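Long-range contact in trans-isoprenyl diphosphate synthase (Caulobacter crescentus, PDB 3OYR), which probably makes all-trans-octaprenyl diphosphate, the precursor of quinone side chains, by adding isopentenyl units to farnesyl diphosphate: residues B[106-118]-B[245-257]. Sequence-based numbering, arbitrary orientation.
With CA (calcium ion), chain E; DMA (dimethylallyl diphosphate), chain G; DMA (dimethylallyl diphosphate), chain D.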
loop_
_atom_site.group_PDB
_atom_site.type_symbol
_atom_site.label_atom_id
_atom_site.label_comp_id
_atom_site.label_asym_id
_atom_site.label_seq_id
_atom_site.Cartn_x
_atom_site.Cartn_y
_atom_site.Cartn_z
ATOM N N ASP B 106 -0.477 5.574 -11.329
ATOM C CA ASP B 106 0.350 6.128 -12.417
ATOM C C ASP B 106 1.388 5.156 -12.965
ATOM O O ASP B 106 1.657 5.169 -14.174
ATOM C CB ASP B 106 1.047 7.423 -12.000
ATOM C CG ASP B 106 0.116 8.623 -12.007
ATOM O OD1 ASP B 106 -0.874 8.638 -12.785
ATOM O OD2 ASP B 106 0.378 9.555 -11.214
ATOM N N VAL B 107 1.960 4.319 -12.093
ATOM C CA VAL B 107 2.892 3.279 -12.526
ATOM C C VAL B 107 2.178 2.198 -13.354
ATOM O O VAL B 107 2.684 1.744 -14.381
ATOM C CB VAL B 107 3.633 2.648 -11.311
ATOM C CG1 VAL B 107 4.341 1.358 -11.685
ATOM C CG2 VAL B 107 4.627 3.625 -10.755
ATOM N N VAL B 108 0.999 1.799 -12.887
ATOM C CA VAL B 108 0.194 0.766 -13.527
ATOM C C VAL B 108 -0.302 1.235 -14.907
ATOM O O VAL B 108 -0.149 0.532 -15.913
ATOM C CB VAL B 108 -0.962 0.342 -12.583
ATOM C CG1 VAL B 108 -2.069 -0.405 -13.332
ATOM C CG2 VAL B 108 -0.404 -0.517 -11.454
ATOM N N ASP B 109 -0.847 2.445 -14.954
ATOM C CA ASP B 109 -1.392 2.987 -16.191
ATOM C C ASP B 109 -0.331 3.486 -17.187
ATOM O O ASP B 109 -0.626 3.679 -18.369
ATOM C CB ASP B 109 -2.350 4.120 -15.864
ATOM C CG ASP B 109 -3.694 3.632 -15.409
ATOM O OD1 ASP B 109 -4.483 4.474 -14.911
ATOM O OD2 ASP B 109 -3.971 2.421 -15.536
ATOM N N GLY B 110 0.891 3.704 -16.709
ATOM C CA GLY B 110 1.952 4.299 -17.527
ATOM C C GLY B 110 1.782 5.784 -17.845
ATOM O O GLY B 110 2.271 6.251 -18.874
ATOM N N SER B 111 1.101 6.530 -16.965
ATOM C CA SER B 111 0.848 7.971 -17.171
ATOM C C SER B 111 2.116 8.806 -16.997
ATOM O O SER B 111 2.931 8.514 -16.125
ATOM C CB SER B 111 -0.227 8.467 -16.207
ATOM O OG SER B 111 -1.474 7.849 -16.483
ATOM N N GLN B 112 2.277 9.840 -17.824
ATOM C CA GLN B 112 3.524 10.614 -17.837
ATOM C C GLN B 112 3.445 11.935 -17.066
ATOM O O GLN B 112 4.473 12.507 -16.705
ATOM C CB GLN B 112 4.007 10.828 -19.276
ATOM C CG GLN B 112 4.296 9.511 -20.016
ATOM C CD GLN B 112 4.480 9.685 -21.518
ATOM O OE1 GLN B 112 4.042 8.845 -22.305
ATOM N NE2 GLN B 112 5.130 10.775 -21.921
ATOM N N LEU B 113 2.227 12.382 -16.771
ATOM C CA LEU B 113 2.008 13.649 -16.115
ATOM C C LEU B 113 1.012 13.513 -14.949
ATOM O O LEU B 113 -0.004 12.838 -15.066
ATOM C CB LEU B 113 1.462 14.657 -17.130
ATOM C CG LEU B 113 1.604 16.139 -16.787
ATOM C CD1 LEU B 113 3.067 16.598 -16.905
ATOM C CD2 LEU B 113 0.712 16.977 -17.693
ATOM N N ARG B 114 1.316 14.184 -13.844
ATOM C CA ARG B 114 0.466 14.186 -12.664
ATOM C C ARG B 114 0.653 15.496 -11.935
ATOM O O ARG B 114 1.785 15.850 -11.562
ATOM C CB ARG B 114 0.799 13.003 -11.735
ATOM C CG ARG B 114 0.111 13.102 -10.358
ATOM C CD ARG B 114 -1.389 12.868 -10.434
ATOM N NE ARG B 114 -1.668 11.498 -10.844
ATOM C CZ ARG B 114 -2.873 11.019 -11.150
ATOM N NH1 ARG B 114 -3.957 11.792 -11.080
ATOM N NH2 ARG B 114 -2.983 9.745 -11.509
ATOM N N ARG B 115 -0.458 16.215 -11.752
ATOM C CA ARG B 115 -0.481 17.514 -11.075
ATOM C C ARG B 115 0.489 18.527 -11.714
ATOM O O ARG B 115 1.094 19.357 -11.020
ATOM C CB ARG B 115 -0.226 17.366 -9.560
ATOM C CG ARG B 115 -1.315 16.616 -8.793
ATOM C CD ARG B 115 -0.921 16.426 -7.315
ATOM N NE ARG B 115 -2.001 15.815 -6.516
ATOM C CZ ARG B 115 -1.861 15.326 -5.285
ATOM N NH1 ARG B 115 -2.920 14.801 -4.661
ATOM N NH2 ARG B 115 -0.670 15.345 -4.669
ATOM N N GLY B 116 0.641 18.445 -13.036
ATOM C CA GLY B 116 1.451 19.410 -13.779
ATOM C C GLY B 116 2.932 19.074 -13.855
ATOM O O GLY B 116 3.668 19.717 -14.604
ATOM N N LYS B 117 3.370 18.084 -13.072
ATOM C CA LYS B 117 4.766 17.645 -13.055
ATOM C C LYS B 117 4.865 16.273 -13.715
ATOM O O LYS B 117 3.861 15.561 -13.847
ATOM C CB LYS B 117 5.317 17.568 -11.618
ATOM C CG LYS B 117 5.556 18.915 -10.914
ATOM C CD LYS B 117 6.305 18.685 -9.594
ATOM C CE LYS B 117 6.263 19.891 -8.653
ATOM N NZ LYS B 117 6.554 19.508 -7.223
ATOM N N VAL B 118 6.074 15.909 -14.124
ATOM C CA VAL B 118 6.377 14.565 -14.617
ATOM C C VAL B 118 6.025 13.565 -13.511
ATOM O O VAL B 118 6.228 13.859 -12.329
ATOM C CB VAL B 118 7.881 14.463 -15.043
ATOM C CG1 VAL B 118 8.821 14.789 -13.865
ATOM C CG2 VAL B 118 8.213 13.115 -15.636
ATOM N N GLY B 245 -3.719 18.985 -15.445
ATOM C CA GLY B 245 -2.449 18.626 -14.800
ATOM C C GLY B 245 -1.994 17.216 -15.138
ATOM O O GLY B 245 -0.963 16.747 -14.652
ATOM N N LYS B 246 -2.773 16.538 -15.971
ATOM C CA LYS B 246 -2.463 15.196 -16.434
ATOM C C LYS B 246 -2.917 15.130 -17.891
ATOM O O LYS B 246 -3.746 15.928 -18.306
ATOM C CB LYS B 246 -3.177 14.149 -15.562
ATOM C CG LYS B 246 -4.694 14.309 -15.488
ATOM C CD LYS B 246 -5.309 13.515 -14.321
ATOM C CE LYS B 246 -6.798 13.377 -14.485
ATOM N NZ LYS B 246 -7.484 13.084 -13.176
ATOM N N ASN B 247 -2.361 14.196 -18.662
ATOM C CA ASN B 247 -2.683 14.067 -20.081
ATOM C C ASN B 247 -4.116 13.642 -20.373
ATOM O O ASN B 247 -4.549 12.551 -19.973
ATOM C CB ASN B 247 -1.690 13.122 -20.782
ATOM C CG ASN B 247 -0.274 13.677 -20.782
ATOM O OD1 ASN B 247 0.696 12.990 -20.436
ATOM N ND2 ASN B 247 -0.157 14.941 -21.132
ATOM N N ALA B 248 -4.845 14.519 -21.064
ATOM C CA ALA B 248 -6.113 14.157 -21.696
ATOM C C ALA B 248 -5.856 12.999 -22.639
ATOM O O ALA B 248 -4.869 13.013 -23.367
ATOM C CB ALA B 248 -6.694 15.352 -22.467
ATOM N N GLY B 249 -6.715 11.982 -22.608
ATOM C CA GLY B 249 -6.551 10.831 -23.495
ATOM C C GLY B 249 -5.786 9.635 -22.952
ATOM O O GLY B 249 -5.572 8.653 -23.678
ATOM N N ASP B 250 -5.372 9.701 -21.686
ATOM C CA ASP B 250 -4.741 8.544 -21.027
ATOM C C ASP B 250 -5.590 7.270 -21.116
ATOM O O ASP B 250 -5.053 6.236 -21.471
ATOM C CB ASP B 250 -4.357 8.838 -19.567
ATOM C CG ASP B 250 -2.978 9.495 -19.431
ATOM O OD1 ASP B 250 -2.278 9.652 -20.460
ATOM O OD2 ASP B 250 -2.595 9.850 -18.286
ATOM N N ASP B 251 -6.898 7.359 -20.830
ATOM C CA ASP B 251 -7.801 6.192 -20.897
ATOM C C ASP B 251 -7.807 5.613 -22.308
ATOM O O ASP B 251 -7.587 4.412 -22.484
ATOM C CB ASP B 251 -9.249 6.525 -20.481
ATOM C CG ASP B 251 -9.377 7.003 -19.017
ATOM O OD1 ASP B 251 -8.529 6.667 -18.153
ATOM O OD2 ASP B 251 -10.355 7.732 -18.738
ATOM N N PHE B 252 -8.034 6.479 -23.300
ATOM C CA PHE B 252 -8.056 6.063 -24.693
ATOM C C PHE B 252 -6.742 5.411 -25.127
ATOM O O PHE B 252 -6.751 4.313 -25.683
ATOM C CB PHE B 252 -8.436 7.213 -25.643
ATOM C CG PHE B 252 -8.547 6.778 -27.084
ATOM C CD1 PHE B 252 -9.655 6.045 -27.516
ATOM C CD2 PHE B 252 -7.530 7.057 -27.995
ATOM C CE1 PHE B 252 -9.757 5.601 -28.836
ATOM C CE2 PHE B 252 -7.622 6.625 -29.322
ATOM C CZ PHE B 252 -8.742 5.901 -29.746
ATOM N N ARG B 253 -5.620 6.071 -24.852
ATOM C CA ARG B 253 -4.311 5.512 -25.180
ATOM C C ARG B 253 -3.911 4.246 -24.383
ATOM O O ARG B 253 -3.097 3.459 -24.862
ATOM C CB ARG B 253 -3.226 6.600 -25.129
ATOM C CG ARG B 253 -3.167 7.447 -26.405
ATOM C CD ARG B 253 -2.111 8.549 -26.358
ATOM N NE ARG B 253 -2.659 9.817 -25.877
ATOM C CZ ARG B 253 -2.583 10.248 -24.618
ATOM N NH1 ARG B 253 -1.973 9.521 -23.692
ATOM N NH2 ARG B 253 -3.117 11.413 -24.285
ATOM N N GLU B 254 -4.498 4.037 -23.198
ATOM C CA GLU B 254 -4.319 2.785 -22.424
ATOM C C GLU B 254 -5.221 1.661 -22.936
ATOM O O GLU B 254 -5.053 0.502 -22.558
ATOM C CB GLU B 254 -4.621 2.994 -20.926
ATOM C CG GLU B 254 -3.522 3.673 -20.113
ATOM C CD GLU B 254 -4.059 4.568 -18.977
ATOM O OE1 GLU B 254 -3.449 5.635 -18.732
ATOM O OE2 GLU B 254 -5.080 4.221 -18.330
ATOM N N GLY B 255 -6.197 2.009 -23.767
ATOM C CA GLY B 255 -7.196 1.046 -24.236
ATOM C C GLY B 255 -8.204 0.741 -23.148
ATOM O O GLY B 255 -8.777 -0.350 -23.093
ATOM N N LYS B 256 -8.414 1.732 -22.287
ATOM C CA LYS B 256 -9.291 1.612 -21.138
ATOM C C LYS B 256 -10.688 2.147 -21.451
ATOM O O LYS B 256 -10.873 3.339 -21.700
ATOM C CB LYS B 256 -8.673 2.343 -19.939
ATOM C CG LYS B 256 -9.389 2.125 -18.619
ATOM C CD LYS B 256 -8.395 2.023 -17.474
ATOM C CE LYS B 256 -8.006 3.366 -16.914
ATOM N NZ LYS B 256 -6.912 3.209 -15.924
ATOM N N ALA B 257 -11.662 1.245 -21.428
ATOM C CA ALA B 257 -13.049 1.592 -21.653
ATOM C C ALA B 257 -13.639 2.230 -20.413
ATOM O O ALA B 257 -13.563 1.694 -19.294
ATOM C CB ALA B 257 -13.863 0.364 -22.058
HETATM CA CA CA E . -4.869 6.604 -13.933
HETATM C C1 DMA G . -8.355 5.884 -10.633
HETATM O O1 DMA G . -8.876 6.815 -11.575
HETATM C C2 DMA G . -7.114 6.359 -9.945
HETATM C C3 DMA G . -6.902 6.180 -8.636
HETATM C C4 DMA G . -7.866 5.492 -7.722
HETATM C C5 DMA G . -5.620 6.701 -8.076
HETATM P PA DMA G . -8.119 7.335 -12.922
HETATM O O1A DMA G . -9.242 7.788 -13.806
HETATM O O2A DMA G . -7.091 6.362 -13.431
HETATM O O3A DMA G . -7.395 8.635 -12.289
HETATM P PB DMA G . -6.350 9.614 -13.040
HETATM O O1B DMA G . -6.223 10.650 -11.954
HETATM O O2B DMA G . -7.042 10.060 -14.306
HETATM O O3B DMA G . -5.107 8.808 -13.342
HETATM C C1 DMA D . -7.234 11.793 -8.969
HETATM O O1 DMA D . -7.838 12.505 -7.881
HETATM C C2 DMA D . -7.825 10.477 -8.609
HETATM C C3 DMA D . -8.968 10.039 -9.144
HETATM C C4 DMA D . -9.688 10.768 -10.249
HETATM C C5 DMA D . -9.504 8.746 -8.615
HETATM P PA DMA D . -8.077 14.088 -7.785
HETATM O O1A DMA D . -8.797 14.451 -6.501
HETATM O O2A DMA D . -8.733 14.543 -9.060
HETATM O O3A DMA D . -6.514 14.517 -7.757
HETATM P PB DMA D . -5.775 15.685 -6.902
HETATM O O1B DMA D . -5.564 15.118 -5.511
HETATM O O2B DMA D . -4.508 15.729 -7.730
HETATM O O3B DMA D . -6.619 16.930 -6.923
HETATM O O HOH W 1 -2.656 7.195 -14.330
HETATM O O HOH W 2 0.484 10.291 -20.134
HETATM O O HOH W 3 -0.970 11.906 -17.385
HETATM O O HOH W 4 -5.282 7.297 -16.305
#
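Asp109 and Lys256 make the charged link between the two segments: Lys256 NZ donates to Asp109 OD1 at 2.9 Å, on the syn side but 33° out of the carboxylate plane, and more weakly to OD2. Its chain, bent at chi2 and chi3, crosses Asp109 at about a right angle. The Glu254 carboxylate stacks on that of Asp109, planes 26° apart, and such like charges are probably tolerable because Lys256 NZ also reaches Glu254 OE2 weakly and the calcium ion takes Asp109 OD1 at 2.4 Å. Asp105 binds the same ion from helix 87-109, completing the calcium-binding pair of the DDxxD motif.

Two basic residues, one from each segment, converge on the chain G dimethylallyl diphosphate. Arg114 NH1 meets O1B of this chain G ligand at 2.7 Å and nearly straight (169°), and NH2 donates to its O3B. Arg114 also grips Asp106 side-on, NE to OD2 in the guanidinium plane and NH2 to OD1 tilted from it, which fixes the group's rotation. With an alanine here, O1B and O3B would lose their arginine donors, and Asp106 would probably be left without its ion-pair mate. Lys246 NZ gives O1B of the chain G ligand a second donor at 3.0 Å, while Asp232 takes the same nitrogen in a salt bridge.

Backbone and water bonds close the rest. Gly116 N, within the type I' turn from Arg114 to Lys117 that joins the two short strands, donates to Gly245 O at 2.8 Å, and Leu113 CG rests 3.4 Å from that oxygen. One water joins Gln112 N to Asn247 OD1 and Asp250 OD1.

Cation and basic side chains together imply a pocket built to neutralise diphosphate, as in chain-elongating prenyl synthases.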